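Local coordinates for SusD-like carbohydrate binding protein BF1063 (Bacteroides fragilis NCTC 9343, PDB 3I4G) that probably binds carbohydrate at the outer membrane of the bacterium, at residues 58-63 against 452-457; 142-147 against 156-161; 239-244 against 365-370; 347-352 against 496-501. All coordinates share one frame; numbering follows the deposited sequence.

Contact 1: residues 58-63 against 452-457; sequences HLSDNA and GIRYWD
Leu59 overlaps one face of the Tyr455 ring: its CB stands 4.1 Å from the ring centroid, a CH-pi contact displaced toward the rim. CD1 of Leu59 extends over that same face and comes 4.1 Å from Tyr455 CE2. The motif behind this contact is a turn packed on the start of a helix. A type I beta turn from Ser60 to Ala63, with an ST turn at its head, meets the first turn of helix 454-461 and so joins the N-terminal part of this SusD-family protein to its C-terminal part. Ser60 OG accepts from Asn62 N at 3.1 Å, and the same hydroxyl is hydrogen-bonded to the carbonyl of Glu57. Beside it, Ser60 CB lies 3.6 Å from Arg454 CG. Asn62 crosses the arginine chain at about a right angle, with ND2 3.6 Å from Arg454 CG, while its amide is held by Arg445 through OD1 and by Glu57 through ND2. The bend of Arg454 at chi2 (62°) turns its guanidinium back toward the turn, where it takes Asp61 side-on. The carboxylate and guanidinium planes are 10° apart, and both oxygens use their syn lone pairs, so two nearly straight bonds fix the rotation of each group. Arg454 NE reaches Asp61 OD1 at 2.8 Å, and Arg454 NH2 reaches Asp61 OD2 at 2.8 Å with an angle of 179° at the hydrogen, OD2 lying in the guanidinium plane.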
# COMPACT_ATOMS: atom_id res chain seq x y z
N HIS A 58 -3.50 -3.24 -7.70
CA HIS A 58 -4.02 -3.51 -9.05
C HIS A 58 -3.16 -2.96 -10.17
O HIS A 58 -3.34 -3.37 -11.33
CB HIS A 58 -5.44 -2.92 -9.24
CG HIS A 58 -6.43 -3.41 -8.26
ND1 HIS A 58 -7.72 -2.92 -8.20
CD2 HIS A 58 -6.31 -4.29 -7.23
CE1 HIS A 58 -8.37 -3.53 -7.22
NE2 HIS A 58 -7.53 -4.34 -6.60
N LEU A 59 -2.26 -2.04 -9.85
CA LEU A 59 -1.36 -1.44 -10.81
C LEU A 59 -0.05 -2.18 -10.88
O LEU A 59 0.84 -1.78 -11.64
CB LEU A 59 -1.08 0.01 -10.37
CG LEU A 59 -2.30 0.88 -10.11
CD1 LEU A 59 -1.85 2.33 -9.76
CD2 LEU A 59 -3.30 0.87 -11.28
N SER A 60 0.11 -3.21 -10.07
CA SER A 60 1.36 -3.94 -9.92
C SER A 60 1.24 -5.36 -10.46
O SER A 60 0.17 -5.81 -10.84
CB SER A 60 1.77 -4.01 -8.44
OG SER A 60 1.04 -4.97 -7.72
N ASP A 61 2.37 -6.05 -10.44
CA ASP A 61 2.47 -7.45 -10.79
C ASP A 61 1.78 -8.40 -9.79
O ASP A 61 1.68 -9.58 -10.08
CB ASP A 61 3.94 -7.86 -11.06
CG ASP A 61 4.91 -7.49 -9.96
OD1 ASP A 61 4.59 -6.62 -9.10
OD2 ASP A 61 6.03 -8.02 -9.97
N ASN A 62 1.31 -7.88 -8.67
CA ASN A 62 0.65 -8.68 -7.67
C ASN A 62 -0.83 -8.91 -7.88
O ASN A 62 -1.38 -9.86 -7.30
CB ASN A 62 0.80 -8.03 -6.26
CG ASN A 62 2.15 -8.20 -5.63
OD1 ASN A 62 2.99 -8.96 -6.11
ND2 ASN A 62 2.34 -7.55 -4.50
N ALA A 63 -1.51 -8.07 -8.66
CA ALA A 63 -2.96 -8.12 -8.66
C ALA A 63 -3.54 -7.47 -9.90
O ALA A 63 -2.81 -6.97 -10.75
CB ALA A 63 -3.51 -7.46 -7.39
N GLY A 452 -0.60 -2.27 -0.85
CA GLY A 452 -0.52 -1.01 -1.61
C GLY A 452 0.85 -0.39 -1.73
O GLY A 452 0.96 0.80 -2.07
N ILE A 453 1.92 -1.17 -1.52
CA ILE A 453 3.29 -0.68 -1.57
C ILE A 453 4.04 -1.21 -2.80
O ILE A 453 5.07 -0.67 -3.19
CB ILE A 453 4.00 -1.05 -0.23
CG1 ILE A 453 3.25 -0.44 0.93
CG2 ILE A 453 5.46 -0.56 -0.24
CD1 ILE A 453 3.68 -0.98 2.28
N ARG A 454 3.53 -2.28 -3.41
CA ARG A 454 4.26 -2.93 -4.50
C ARG A 454 4.50 -2.00 -5.69
O ARG A 454 5.59 -2.00 -6.25
CB ARG A 454 3.52 -4.16 -4.98
CG ARG A 454 4.26 -4.97 -6.06
CD ARG A 454 5.57 -5.54 -5.65
NE ARG A 454 6.13 -6.33 -6.75
CZ ARG A 454 7.35 -6.80 -6.77
NH1 ARG A 454 8.17 -6.58 -5.76
NH2 ARG A 454 7.76 -7.51 -7.80
N TYR A 455 3.47 -1.25 -6.09
CA TYR A 455 3.64 -0.32 -7.20
C TYR A 455 4.70 0.71 -6.85
O TYR A 455 5.60 0.98 -7.70
CB TYR A 455 2.29 0.31 -7.55
CG TYR A 455 2.31 1.30 -8.67
CD1 TYR A 455 2.57 0.93 -9.98
CD2 TYR A 455 2.04 2.62 -8.43
CE1 TYR A 455 2.58 1.87 -10.99
CE2 TYR A 455 2.01 3.55 -9.42
CZ TYR A 455 2.27 3.17 -10.71
OH TYR A 455 2.24 4.11 -11.73
N TRP A 456 4.62 1.30 -5.67
CA TRP A 456 5.64 2.27 -5.26
C TRP A 456 7.03 1.64 -5.37
O TRP A 456 7.98 2.27 -5.84
CB TRP A 456 5.33 2.73 -3.83
CG TRP A 456 6.19 3.82 -3.37
CD1 TRP A 456 6.08 5.14 -3.73
CD2 TRP A 456 7.32 3.73 -2.49
NE1 TRP A 456 7.10 5.87 -3.15
CE2 TRP A 456 7.88 5.03 -2.38
CE3 TRP A 456 7.91 2.68 -1.77
CZ2 TRP A 456 9.00 5.30 -1.59
CZ3 TRP A 456 9.00 2.97 -0.98
CH2 TRP A 456 9.54 4.26 -0.90
N ASP A 457 7.19 0.39 -4.94
CA ASP A 457 8.49 -0.26 -5.00
C ASP A 457 8.97 -0.52 -6.43
O ASP A 457 10.12 -0.21 -6.77
CB ASP A 457 8.47 -1.60 -4.27
CG ASP A 457 8.45 -1.49 -2.76
OD1 ASP A 457 8.87 -0.46 -2.19
OD2 ASP A 457 8.07 -2.52 -2.15

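Contact 2: residues 142-147 against 156-161; sequences NVPLVE and NNVTKT
Pro144 and Val158 meet at about a right angle, the proline ring pressed against one methyl of the valine. Val158 CG2 lies 3.4 Å from Pro144 CG and 3.5 Å from Pro144 CB, both shorter than usual van der Waals contact, so this junction is tight. The other branch, CG1, meets Val146 CG2 more loosely at 4.2 Å. Lys160 takes a different course: its chain, extended beyond CG, runs past the carbonyl of Asn142, and its ammonium is tied to Asn142 O through a water that donates to the carbonyl and accepts from NZ. The backbones themselves form a single antiparallel bridge, a hydrogen-bonded pair of Val143 and Thr161. It closes the excursion around the short helix 152-155, which connects helix 116-139 with helix 163-180 in the helical N-terminal region, whose family belongs to the TPR clan. The bridge is uneven: Thr161 N gives a sound bond to Val143 O at 2.8 Å (166° at the hydrogen), whereas the return bond from Val143 N to Thr161 O is weak at 3.2 Å. Thr161 turns OG1 to the side of its own backbone N (chi1 -70°), which brings the hydroxyl 3.6 Å from Leu145 CB. A second water links that hydroxyl with Leu145 N, from which it accepts, and with Thr159 O, to which it donates at 2.7 Å.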
# COMPACT_ATOMS: atom_id res chain seq x y z
N ASN A 142 7.56 16.27 -10.69
CA ASN A 142 7.87 17.70 -10.76
C ASN A 142 6.54 18.42 -10.66
O ASN A 142 5.76 18.40 -11.59
CB ASN A 142 8.61 17.99 -12.06
CG ASN A 142 9.75 17.03 -12.28
OD1 ASN A 142 10.63 16.87 -11.44
ND2 ASN A 142 9.74 16.36 -13.45
N VAL A 143 6.29 19.04 -9.52
CA VAL A 143 4.99 19.64 -9.22
C VAL A 143 5.18 20.92 -8.42
O VAL A 143 6.27 21.17 -7.87
CB VAL A 143 4.08 18.65 -8.41
CG1 VAL A 143 3.86 17.33 -9.20
CG2 VAL A 143 4.66 18.36 -7.03
N PRO A 144 4.16 21.78 -8.34
CA PRO A 144 4.30 22.96 -7.50
C PRO A 144 4.49 22.65 -6.03
O PRO A 144 3.77 21.80 -5.46
CB PRO A 144 2.98 23.71 -7.70
CG PRO A 144 2.53 23.24 -9.07
CD PRO A 144 2.90 21.80 -9.12
N LEU A 145 5.47 23.31 -5.41
CA LEU A 145 5.73 23.18 -3.99
C LEU A 145 5.13 24.42 -3.35
O LEU A 145 5.72 25.50 -3.36
CB LEU A 145 7.23 23.03 -3.76
CG LEU A 145 7.65 22.91 -2.28
CD1 LEU A 145 7.01 21.72 -1.60
CD2 LEU A 145 9.17 22.79 -2.15
N VAL A 146 3.93 24.27 -2.84
CA VAL A 146 3.16 25.36 -2.25
C VAL A 146 3.16 25.22 -0.74
O VAL A 146 2.72 24.21 -0.16
CB VAL A 146 1.74 25.35 -2.75
CG1 VAL A 146 0.93 26.51 -2.12
CG2 VAL A 146 1.73 25.42 -4.29
N GLU A 147 3.63 26.25 -0.07
CA GLU A 147 3.69 26.32 1.39
C GLU A 147 2.84 27.43 1.99
O GLU A 147 2.49 27.39 3.15
CB GLU A 147 5.15 26.56 1.80
CG GLU A 147 6.08 25.47 1.33
CD GLU A 147 7.55 25.80 1.53
OE1 GLU A 147 8.04 25.72 2.68
OE2 GLU A 147 8.25 26.03 0.51
N ASN A 156 -3.39 29.34 -9.66
CA ASN A 156 -3.44 29.03 -11.10
C ASN A 156 -2.18 29.47 -11.86
O ASN A 156 -2.08 29.23 -13.08
CB ASN A 156 -4.74 29.62 -11.71
CG ASN A 156 -6.00 28.88 -11.25
OD1 ASN A 156 -5.95 27.71 -10.84
ND2 ASN A 156 -7.14 29.54 -11.37
N ASN A 157 -1.20 30.05 -11.17
CA ASN A 157 0.03 30.52 -11.80
C ASN A 157 1.33 30.04 -11.16
O ASN A 157 2.41 30.50 -11.52
CB ASN A 157 -0.01 32.06 -11.86
CG ASN A 157 -0.97 32.55 -12.93
OD1 ASN A 157 -0.71 32.42 -14.12
ND2 ASN A 157 -2.11 33.09 -12.50
N VAL A 158 1.23 29.07 -10.27
CA VAL A 158 2.43 28.49 -9.66
C VAL A 158 3.28 27.76 -10.69
O VAL A 158 2.79 27.36 -11.74
CB VAL A 158 2.08 27.52 -8.50
CG1 VAL A 158 1.51 28.32 -7.33
CG2 VAL A 158 1.13 26.39 -8.98
N THR A 159 4.57 27.59 -10.39
CA THR A 159 5.52 26.89 -11.24
C THR A 159 5.89 25.54 -10.60
O THR A 159 5.63 25.33 -9.40
CB THR A 159 6.80 27.71 -11.43
OG1 THR A 159 7.35 28.01 -10.15
CG2 THR A 159 6.48 29.01 -12.18
N LYS A 160 6.44 24.63 -11.40
CA LYS A 160 6.89 23.34 -10.89
C LYS A 160 8.22 23.45 -10.14
O LYS A 160 9.08 24.27 -10.50
CB LYS A 160 7.09 22.34 -12.01
CG LYS A 160 5.88 21.99 -12.83
CD LYS A 160 6.29 21.01 -13.93
CE LYS A 160 5.14 20.62 -14.87
NZ LYS A 160 5.47 19.61 -15.91
N THR A 161 8.38 22.61 -9.13
CA THR A 161 9.63 22.42 -8.42
C THR A 161 10.06 21.01 -8.79
O THR A 161 9.20 20.13 -8.94
CB THR A 161 9.43 22.59 -6.93
OG1 THR A 161 9.19 23.99 -6.68
CG2 THR A 161 10.69 22.16 -6.13
O HOH W 1 5.59 17.42 -14.15
O HOH W 2 6.92 25.34 -7.04

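Contact 3: residues 239-244 against 365-370; sequences LFYPST and YFEEST. With EDO (1,2-ethanediol), chain C.
Glu367 OE2 is met by two hydroxyls, one from Thr370 and, across the contact, one from Ser243. Thr370 OG1, 2.6 Å from Glu367 OE2, comes on the anti side, tilted 28° out of the carboxylate plane. Ser243 OG reaches the syn lone pair of OE2 at 2.6 Å in the conformer described, one of two deposited, so this second grip is less certain. The other oxygen, OE1, accepts from Ser243 N at 3.0 Å through its own syn lone pair, a bond made by the backbone rather than by the hydroxyl. The glutamate reaches this far because its chain is extended, with CG anti to the backbone N (chi1 -177°). On the way it crosses Tyr241, whose ring receives Glu367 CA over one face at 3.7 Å from the centroid, a CH-pi contact. A water joins Tyr241 OH to Phe366 O and Glu368 OE2. Further along, the edge of Phe240 points at the face of Tyr365, centroids 5.5 Å apart and planes at 76°. A bound ethanediol, probably from the crystallisation liquor, accepts from Glu367 N. The whole joins two loops of the SusD family region, the second containing a type I beta turn from Glu367 to Thr370 whose first and last residues are also linked through their side chains.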
# COMPACT_ATOMS: atom_id res chain seq x y z
N LEU A 239 -2.41 -8.21 12.40
CA LEU A 239 -1.95 -6.87 12.05
C LEU A 239 -2.98 -6.09 11.25
O LEU A 239 -2.94 -4.87 11.26
CB LEU A 239 -0.68 -6.94 11.21
CG LEU A 239 0.56 -7.50 11.89
CD1 LEU A 239 1.64 -7.76 10.83
CD2 LEU A 239 1.03 -6.57 13.01
N PHE A 240 -3.89 -6.80 10.59
CA PHE A 240 -4.78 -6.20 9.60
C PHE A 240 -6.21 -6.26 10.00
O PHE A 240 -7.09 -6.03 9.16
CB PHE A 240 -4.54 -6.88 8.24
CG PHE A 240 -3.07 -7.00 7.90
CD1 PHE A 240 -2.37 -5.92 7.43
CD2 PHE A 240 -2.41 -8.19 8.05
CE1 PHE A 240 -1.04 -6.00 7.15
CE2 PHE A 240 -1.05 -8.30 7.74
CZ PHE A 240 -0.36 -7.19 7.29
N TYR A 241 -6.48 -6.52 11.28
CA TYR A 241 -7.85 -6.68 11.79
C TYR A 241 -8.22 -5.54 12.73
O TYR A 241 -7.35 -5.08 13.48
CB TYR A 241 -8.01 -7.99 12.55
CG TYR A 241 -7.84 -9.27 11.81
CD1 TYR A 241 -7.91 -9.39 10.43
CD2 TYR A 241 -7.68 -10.43 12.55
CE1 TYR A 241 -7.78 -10.64 9.80
CE2 TYR A 241 -7.57 -11.64 11.96
CZ TYR A 241 -7.64 -11.74 10.58
OH TYR A 241 -7.54 -13.00 10.01
N PRO A 242 -9.47 -5.10 12.73
CA PRO A 242 -9.84 -4.03 13.63
C PRO A 242 -9.69 -4.36 15.13
O PRO A 242 -9.31 -3.47 15.92
CB PRO A 242 -11.31 -3.73 13.26
CG PRO A 242 -11.76 -4.77 12.40
CD PRO A 242 -10.56 -5.44 11.81
N SER A 243 -9.93 -5.61 15.52
CA SER A 243 -9.93 -5.96 16.94
C SER A 243 -8.55 -6.02 17.56
O SER A 243 -8.42 -5.95 18.78
CB SER A 243 -10.63 -7.31 17.17
OG SER A 243 -12.00 -7.28 16.82
N THR A 244 -7.52 -6.17 16.72
CA THR A 244 -6.16 -6.36 17.15
C THR A 244 -5.10 -5.45 16.55
O THR A 244 -3.96 -5.42 17.00
CB THR A 244 -5.80 -7.83 16.77
OG1 THR A 244 -6.12 -8.08 15.40
CG2 THR A 244 -6.56 -8.84 17.66
N TYR A 365 -6.93 -8.27 5.70
CA TYR A 365 -7.80 -7.18 6.19
C TYR A 365 -9.19 -7.62 6.64
O TYR A 365 -9.94 -6.79 7.14
CB TYR A 365 -7.92 -6.05 5.16
CG TYR A 365 -6.64 -5.39 4.75
CD1 TYR A 365 -5.94 -4.55 5.62
CD2 TYR A 365 -6.12 -5.57 3.47
CE1 TYR A 365 -4.75 -3.94 5.24
CE2 TYR A 365 -4.93 -4.99 3.10
CZ TYR A 365 -4.26 -4.16 3.97
OH TYR A 365 -3.12 -3.55 3.56
N PHE A 366 -9.51 -8.90 6.50
CA PHE A 366 -10.85 -9.41 6.86
C PHE A 366 -10.80 -10.32 8.07
O PHE A 366 -10.29 -11.42 8.01
CB PHE A 366 -11.50 -10.11 5.64
CG PHE A 366 -11.62 -9.20 4.44
CD1 PHE A 366 -12.32 -7.99 4.51
CD2 PHE A 366 -11.01 -9.49 3.26
CE1 PHE A 366 -12.37 -7.14 3.43
CE2 PHE A 366 -11.08 -8.62 2.18
CZ PHE A 366 -11.76 -7.46 2.26
N GLU A 367 -11.32 -9.79 9.18
CA GLU A 367 -11.38 -10.51 10.46
C GLU A 367 -12.53 -11.48 10.39
O GLU A 367 -13.64 -11.16 10.83
CB GLU A 367 -11.50 -9.47 11.59
CG GLU A 367 -11.49 -10.05 13.00
CD GLU A 367 -11.57 -8.97 14.07
OE1 GLU A 367 -11.03 -7.86 13.94
OE2 GLU A 367 -12.19 -9.24 15.12
N GLU A 368 -12.25 -12.70 9.94
CA GLU A 368 -13.28 -13.66 9.53
C GLU A 368 -14.18 -14.18 10.62
O GLU A 368 -15.30 -14.53 10.32
CB GLU A 368 -12.62 -14.88 8.85
CG GLU A 368 -11.85 -14.51 7.59
CD GLU A 368 -11.06 -15.70 7.08
OE1 GLU A 368 -11.66 -16.75 6.85
OE2 GLU A 368 -9.81 -15.56 6.90
N SER A 369 -13.73 -14.25 11.85
CA SER A 369 -14.60 -14.80 12.89
C SER A 369 -15.56 -13.77 13.48
O SER A 369 -16.51 -14.15 14.17
CB SER A 369 -13.76 -15.41 14.00
OG SER A 369 -12.94 -14.44 14.60
N THR A 370 -15.36 -12.49 13.17
CA THR A 370 -16.18 -11.43 13.76
C THR A 370 -17.23 -10.94 12.75
O THR A 370 -16.87 -10.55 11.64
CB THR A 370 -15.28 -10.29 14.20
OG1 THR A 370 -14.28 -10.79 15.09
CG2 THR A 370 -16.07 -9.24 14.93
C1 EDO C . -13.84 -5.58 7.99
O1 EDO C . -13.19 -4.35 7.59
C2 EDO C . -12.86 -6.24 8.95
O2 EDO C . -13.11 -7.63 8.96
O HOH W 3 -9.09 -4.30 8.31
O HOH W 4 -8.48 -13.30 7.45
O HOH W 5 -9.78 -14.45 10.98

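Contact 4: residues 347-352 against 496-501; sequences EKLDYT and YRWYVG. With EDO (1,2-ethanediol), chain I.
The Trp498 indole is sandwiched: Leu349 covers one face, the hydroxyl end of Tyr351 the opposite one, and a water lies in plane at the edge. Leu349 CG stands 3.7 Å from the centroid of the five-membered ring, almost exactly on its normal, in a CH-pi contact. From the same side Leu349 CD2 comes 3.5 Å from Trp498 CG. The two side chains slide past each other in opposite directions. Across the indole, the Tyr351 ring is slid away from the five-membered ring (centroids 5.1 Å apart, planes at 25°) and barely overlaps it, although Tyr351 CE2 approaches Trp498 CZ2 to 3.4 Å. CG of Tyr351 sits beside its backbone N (chi1 -61°), and from there the ring extends past the indole to the strand, where OH donates to Tyr499 O at 2.6 Å. That donor is tilted 19° from the carbonyl plane; the same hydroxyl also bonds to the backbone N of Lys488, so a strand and a neighbouring loop together fix the end of the tyrosine. The edge water accepts from Trp498 NE1 at 2.9 Å and donates to Asp350 O, satisfying the buried indole N-H. Asp350 itself forms an Asx turn, its OD1 accepting from Thr352 N, while OD2 is hydrogen-bonded to Ser353 OG. The contact thus lays the loop 347-352 on strand 497-502, which pairs antiparallel with strand 471-476 and makes a classic beta bulge where Val500 and Gly501 both face Ile472; helix 483-486 packs against Trp498 through Tyr483 and Thr486.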
# COMPACT_ATOMS: atom_id res chain seq x y z
N GLU A 347 -20.18 -18.09 -9.14
CA GLU A 347 -19.12 -19.04 -8.85
C GLU A 347 -18.25 -19.32 -10.07
O GLU A 347 -17.30 -20.10 -10.00
CB GLU A 347 -19.70 -20.35 -8.29
CG GLU A 347 -20.35 -20.17 -6.94
CD GLU A 347 -20.98 -21.45 -6.37
OE1 GLU A 347 -21.03 -22.48 -7.06
OE2 GLU A 347 -21.38 -21.41 -5.19
N LYS A 348 -18.62 -18.74 -11.22
CA LYS A 348 -17.86 -18.97 -12.44
C LYS A 348 -16.76 -17.93 -12.64
O LYS A 348 -16.96 -16.73 -12.39
CB LYS A 348 -18.83 -18.97 -13.62
CG LYS A 348 -18.20 -19.32 -14.93
CD LYS A 348 -19.26 -19.29 -16.04
CE LYS A 348 -18.67 -19.54 -17.41
NZ LYS A 348 -19.67 -19.30 -18.52
N LEU A 349 -15.61 -18.42 -13.10
CA LEU A 349 -14.49 -17.63 -13.51
C LEU A 349 -14.66 -17.31 -14.97
O LEU A 349 -14.62 -18.22 -15.79
CB LEU A 349 -13.19 -18.38 -13.26
CG LEU A 349 -11.90 -17.65 -13.64
CD1 LEU A 349 -11.82 -16.26 -13.01
CD2 LEU A 349 -10.69 -18.46 -13.24
N ASP A 350 -14.90 -16.03 -15.28
CA ASP A 350 -15.19 -15.61 -16.65
C ASP A 350 -14.72 -14.15 -16.81
O ASP A 350 -13.97 -13.63 -15.97
CB ASP A 350 -16.66 -15.85 -16.99
CG ASP A 350 -17.62 -15.02 -16.14
OD1 ASP A 350 -17.26 -13.92 -15.71
OD2 ASP A 350 -18.76 -15.51 -15.91
N TYR A 351 -15.14 -13.51 -17.91
CA TYR A 351 -14.75 -12.14 -18.23
C TYR A 351 -15.87 -11.12 -18.02
O TYR A 351 -15.70 -9.97 -18.42
CB TYR A 351 -14.20 -12.13 -19.68
CG TYR A 351 -12.97 -13.04 -19.84
CD1 TYR A 351 -11.73 -12.63 -19.39
CD2 TYR A 351 -13.07 -14.28 -20.44
CE1 TYR A 351 -10.60 -13.44 -19.50
CE2 TYR A 351 -11.97 -15.08 -20.56
CZ TYR A 351 -10.73 -14.66 -20.07
OH TYR A 351 -9.62 -15.46 -20.21
N THR A 352 -16.98 -11.54 -17.39
CA THR A 352 -18.15 -10.68 -17.24
C THR A 352 -18.87 -10.67 -15.89
O THR A 352 -19.50 -9.68 -15.55
CB THR A 352 -19.21 -11.07 -18.28
OG1 THR A 352 -19.60 -12.43 -18.09
CG2 THR A 352 -18.66 -10.87 -19.69
N TYR A 496 -2.03 -24.52 -16.81
CA TYR A 496 -3.49 -24.35 -16.84
C TYR A 496 -3.98 -23.12 -16.07
O TYR A 496 -5.10 -23.07 -15.55
CB TYR A 496 -4.22 -25.62 -16.31
CG TYR A 496 -3.84 -26.89 -17.03
CD1 TYR A 496 -2.74 -27.65 -16.60
CD2 TYR A 496 -4.54 -27.33 -18.12
CE1 TYR A 496 -2.35 -28.77 -17.28
CE2 TYR A 496 -4.17 -28.50 -18.79
CZ TYR A 496 -3.11 -29.21 -18.34
OH TYR A 496 -2.73 -30.38 -19.03
N ARG A 497 -3.14 -22.08 -16.04
CA ARG A 497 -3.52 -20.83 -15.38
C ARG A 497 -4.51 -20.07 -16.26
O ARG A 497 -4.42 -20.04 -17.47
CB ARG A 497 -2.30 -19.97 -15.09
CG ARG A 497 -1.32 -20.62 -14.13
CD ARG A 497 -0.05 -19.81 -13.97
NE ARG A 497 0.57 -19.66 -15.28
CZ ARG A 497 1.37 -18.66 -15.63
NH1 ARG A 497 1.75 -17.76 -14.74
NH2 ARG A 497 1.77 -18.55 -16.88
N TRP A 498 -5.49 -19.43 -15.63
CA TRP A 498 -6.49 -18.66 -16.35
C TRP A 498 -5.87 -17.39 -16.99
O TRP A 498 -5.13 -16.69 -16.32
CB TRP A 498 -7.64 -18.26 -15.39
CG TRP A 498 -8.77 -17.59 -16.04
CD1 TRP A 498 -9.12 -16.27 -15.96
CD2 TRP A 498 -9.74 -18.20 -16.89
NE1 TRP A 498 -10.23 -16.04 -16.70
CE2 TRP A 498 -10.64 -17.20 -17.29
CE3 TRP A 498 -9.93 -19.50 -17.36
CZ2 TRP A 498 -11.75 -17.47 -18.11
CZ3 TRP A 498 -11.01 -19.76 -18.19
CH2 TRP A 498 -11.91 -18.75 -18.54
N TYR A 499 -6.21 -17.09 -18.25
CA TYR A 499 -5.73 -15.86 -18.87
C TYR A 499 -6.56 -14.69 -18.32
O TYR A 499 -7.79 -14.66 -18.48
CB TYR A 499 -5.84 -15.88 -20.40
CG TYR A 499 -5.38 -14.56 -20.97
CD1 TYR A 499 -4.01 -14.30 -21.17
CD2 TYR A 499 -6.28 -13.53 -21.26
CE1 TYR A 499 -3.58 -13.10 -21.65
CE2 TYR A 499 -5.84 -12.31 -21.75
CZ TYR A 499 -4.50 -12.11 -21.94
OH TYR A 499 -4.03 -10.90 -22.44
N VAL A 500 -5.87 -13.71 -17.72
CA VAL A 500 -6.55 -12.57 -17.14
C VAL A 500 -6.52 -11.33 -18.03
O VAL A 500 -7.56 -10.72 -18.27
CB VAL A 500 -5.94 -12.25 -15.77
CG1 VAL A 500 -6.61 -11.07 -15.12
CG2 VAL A 500 -6.13 -13.46 -14.85
N GLY A 501 -5.33 -10.95 -18.50
CA GLY A 501 -5.22 -9.73 -19.29
C GLY A 501 -3.75 -9.45 -19.52
O GLY A 501 -2.91 -10.35 -19.41
C1 EDO I . -19.65 -25.43 -7.46
O1 EDO I . -20.58 -25.11 -6.41
C2 EDO I . -19.34 -26.92 -7.44
O2 EDO I . -18.91 -27.26 -6.12
O HOH W 6 -11.11 -13.32 -16.14

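How the contacts relate
From the N terminus, residues 58-63 open contact 1, which closes only at 452-457 and joins the N-terminal and C-terminal parts near the centre of the chain. Contact 2 lies within that span: 142-147 returns on 156-161 around one short helix. Contact 3, also within contact 1, joins a loop after helix 214-227 to one between strands 360-362 and 380-386. Before it closes, 347-352 opens contact 4, so contacts 3 and 4 cross; contact 4 lays its loop on strand 497-502, beyond 457, and therefore crosses contact 1 too. Contacts 2 and 3 lie on opposite sides of the chain's centre, their own centres about 41 Å apart.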